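Local coordinates for protein Isomerase/lactonizing enzyme (Agrobacterium fabrum str. C58, PDB 2NQL) that belongs to the enolase superfamily, in the mandelate racemase/muconate lactonizing enzyme group, and carries a sodium ion bound by acidic side chains, at residues V101-Y106 / F298-A303. Numbering follows the deposited sequence.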
loop_
_atom_site.group_PDB
_atom_site.type_symbol
_atom_site.label_atom_id
_atom_site.label_comp_id
_atom_site.label_asym_id
_atom_site.label_seq_id
_atom_site.Cartn_x
_atom_site.Cartn_y
_atom_site.Cartn_z
ATOM N N VAL A 101 -6.805 18.148 -6.526
ATOM C CA VAL A 101 -7.560 17.443 -5.486
ATOM C C VAL A 101 -6.919 16.080 -5.169
ATOM O O VAL A 101 -6.702 15.763 -3.982
ATOM C CB VAL A 101 -9.063 17.297 -5.817
ATOM C CG1 VAL A 101 -9.807 16.450 -4.738
ATOM C CG2 VAL A 101 -9.737 18.680 -5.949
ATOM N N TYR A 102 -6.606 15.305 -6.218
ATOM C CA TYR A 102 -5.857 14.054 -6.071
ATOM C C TYR A 102 -4.585 14.227 -5.225
ATOM O O TYR A 102 -4.336 13.461 -4.276
ATOM C CB TYR A 102 -5.496 13.414 -7.436
ATOM C CG TYR A 102 -4.562 12.253 -7.220
ATOM C CD1 TYR A 102 -5.055 10.989 -6.838
ATOM C CD2 TYR A 102 -3.178 12.430 -7.292
ATOM C CE1 TYR A 102 -4.168 9.919 -6.587
ATOM C CE2 TYR A 102 -2.285 11.385 -7.028
ATOM C CZ TYR A 102 -2.776 10.136 -6.672
ATOM O OH TYR A 102 -1.867 9.131 -6.425
ATOM N N ASP A 103 -3.771 15.220 -5.580
ATOM C CA ASP A 103 -2.487 15.431 -4.913
ATOM C C ASP A 103 -2.693 15.778 -3.444
ATOM O O ASP A 103 -1.946 15.285 -2.594
ATOM C CB ASP A 103 -1.679 16.539 -5.607
ATOM C CG ASP A 103 -1.010 16.069 -6.891
ATOM O OD1 ASP A 103 -0.821 14.845 -7.077
ATOM O OD2 ASP A 103 -0.647 16.943 -7.729
ATOM N N ASP A 104 -3.709 16.591 -3.142
ATOM C CA ASP A 104 -4.053 16.875 -1.736
ATOM C C ASP A 104 -4.458 15.637 -0.941
ATOM O O ASP A 104 -4.020 15.459 0.197
ATOM C CB ASP A 104 -5.148 17.934 -1.638
ATOM C CG ASP A 104 -4.636 19.341 -1.974
ATOM O OD1 ASP A 104 -3.405 19.516 -2.124
ATOM O OD2 ASP A 104 -5.478 20.240 -2.116
ATOM N N LEU A 105 -5.289 14.784 -1.547
ATOM C CA LEU A 105 -5.738 13.559 -0.871
ATOM C C LEU A 105 -4.589 12.607 -0.665
ATOM O O LEU A 105 -4.465 12.011 0.416
ATOM C CB LEU A 105 -6.881 12.869 -1.667
ATOM C CG LEU A 105 -8.156 13.678 -1.898
ATOM C CD1 LEU A 105 -9.184 12.857 -2.724
ATOM C CD2 LEU A 105 -8.767 14.160 -0.598
ATOM N N TYR A 106 -3.754 12.448 -1.694
ATOM C CA TYR A 106 -2.559 11.620 -1.588
ATOM C C TYR A 106 -1.663 12.075 -0.442
ATOM O O TYR A 106 -1.200 11.263 0.386
ATOM C CB TYR A 106 -1.789 11.606 -2.911
ATOM C CG TYR A 106 -0.598 10.689 -2.912
ATOM C CD1 TYR A 106 -0.743 9.317 -3.124
ATOM C CD2 TYR A 106 0.698 11.196 -2.737
ATOM C CE1 TYR A 106 0.383 8.474 -3.141
ATOM C CE2 TYR A 106 1.804 10.366 -2.726
ATOM C CZ TYR A 106 1.660 9.022 -2.943
ATOM O OH TYR A 106 2.783 8.241 -2.953
ATOM N N PHE A 298 -2.349 7.800 -14.161
ATOM C CA PHE A 298 -2.177 7.138 -15.446
ATOM C C PHE A 298 -1.460 8.117 -16.393
ATOM O O PHE A 298 -0.495 7.726 -17.050
ATOM C CB PHE A 298 -3.571 6.799 -15.951
ATOM C CG PHE A 298 -3.653 5.659 -16.911
ATOM C CD1 PHE A 298 -4.022 4.380 -16.467
ATOM C CD2 PHE A 298 -3.497 5.890 -18.284
ATOM C CE1 PHE A 298 -4.190 3.337 -17.376
ATOM C CE2 PHE A 298 -3.643 4.850 -19.204
ATOM C CZ PHE A 298 -3.993 3.580 -18.751
ATOM N N ILE A 299 -1.894 9.385 -16.416
ATOM C CA ILE A 299 -1.322 10.429 -17.276
ATOM C C ILE A 299 0.169 10.668 -16.946
ATOM O O ILE A 299 1.017 10.804 -17.824
ATOM C CB ILE A 299 -2.177 11.752 -17.159
ATOM C CG1 ILE A 299 -3.483 11.638 -17.963
ATOM C CG2 ILE A 299 -1.409 12.991 -17.587
ATOM C CD1 ILE A 299 -3.325 11.019 -19.355
ATOM N N ARG A 300 0.482 10.706 -15.655
ATOM C CA ARG A 300 1.888 10.855 -15.211
ATOM C C ARG A 300 2.775 9.652 -15.534
ATOM O O ARG A 300 3.928 9.827 -15.913
ATOM C CB ARG A 300 1.957 11.196 -13.718
ATOM C CG ARG A 300 1.228 12.479 -13.380
ATOM C CD ARG A 300 1.090 12.690 -11.864
ATOM N NE ARG A 300 0.540 14.019 -11.584
ATOM C CZ ARG A 300 0.150 14.455 -10.387
ATOM N NH1 ARG A 300 0.208 13.646 -9.332
ATOM N NH2 ARG A 300 -0.337 15.694 -10.255
ATOM N N ILE A 301 2.242 8.433 -15.402
ATOM C CA ILE A 301 2.951 7.236 -15.845
ATOM C C ILE A 301 3.212 7.275 -17.377
ATOM O O ILE A 301 4.315 6.932 -17.854
ATOM C CB ILE A 301 2.214 5.947 -15.396
ATOM C CG1 ILE A 301 2.438 5.719 -13.888
ATOM C CG2 ILE A 301 2.650 4.748 -16.202
ATOM C CD1 ILE A 301 1.403 4.799 -13.236
ATOM N N GLY A 302 2.194 7.682 -18.123
ATOM C CA GLY A 302 2.308 7.857 -19.576
ATOM C C GLY A 302 3.393 8.862 -19.969
ATOM O O GLY A 302 4.195 8.587 -20.866
ATOM N N ALA A 303 3.422 10.006 -19.288
ATOM C CA ALA A 303 4.451 11.046 -19.502
ATOM C C ALA A 303 5.870 10.571 -19.172
ATOM O O ALA A 303 6.829 10.867 -19.896
ATOM C CB ALA A 303 4.108 12.293 -18.692
#
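R300 of helix 295-308 reaches across to D103 of helix 98-109 and makes a bidentate, end-on salt bridge. NH1 of R300 donates to D103 OD1 at 2.8 Å, and the oxygen accepts through its syn lone pair. The companion bond from R300 NH2 to D103 OD2 is also 2.8 Å, that oxygen being approached from the syn side, 20° out of the carboxylate plane. Both are fairly straight, and the two flat groups lie nearly coplanar, 21° apart. The arginine chain runs extended from CG to NE, which lets it span backbones whose D103 and R300 CA atoms are 12.1 Å apart.

Van der Waals contact adds little: the Y102 ring approaches obliquely, its CE2 4.1 Å from R300 NH1, with ring and guanidinium planes steeply inclined. The Y102 hydroxyl is hydrogen-bonded to ND2 of N297, a second tie between the same two helices.

The contact joins the N-terminal capping domain to the C-terminal barrel domain characteristic of this superfamily. NE of R300 hydrogen-bonds a glycerol, probably from the crystallisation liquor, so in this crystal each guanidinium nitrogen has a partner. Two parallel bonds fix the rotation of both charged groups, so between these two segments the link is polar and directional, with little packing.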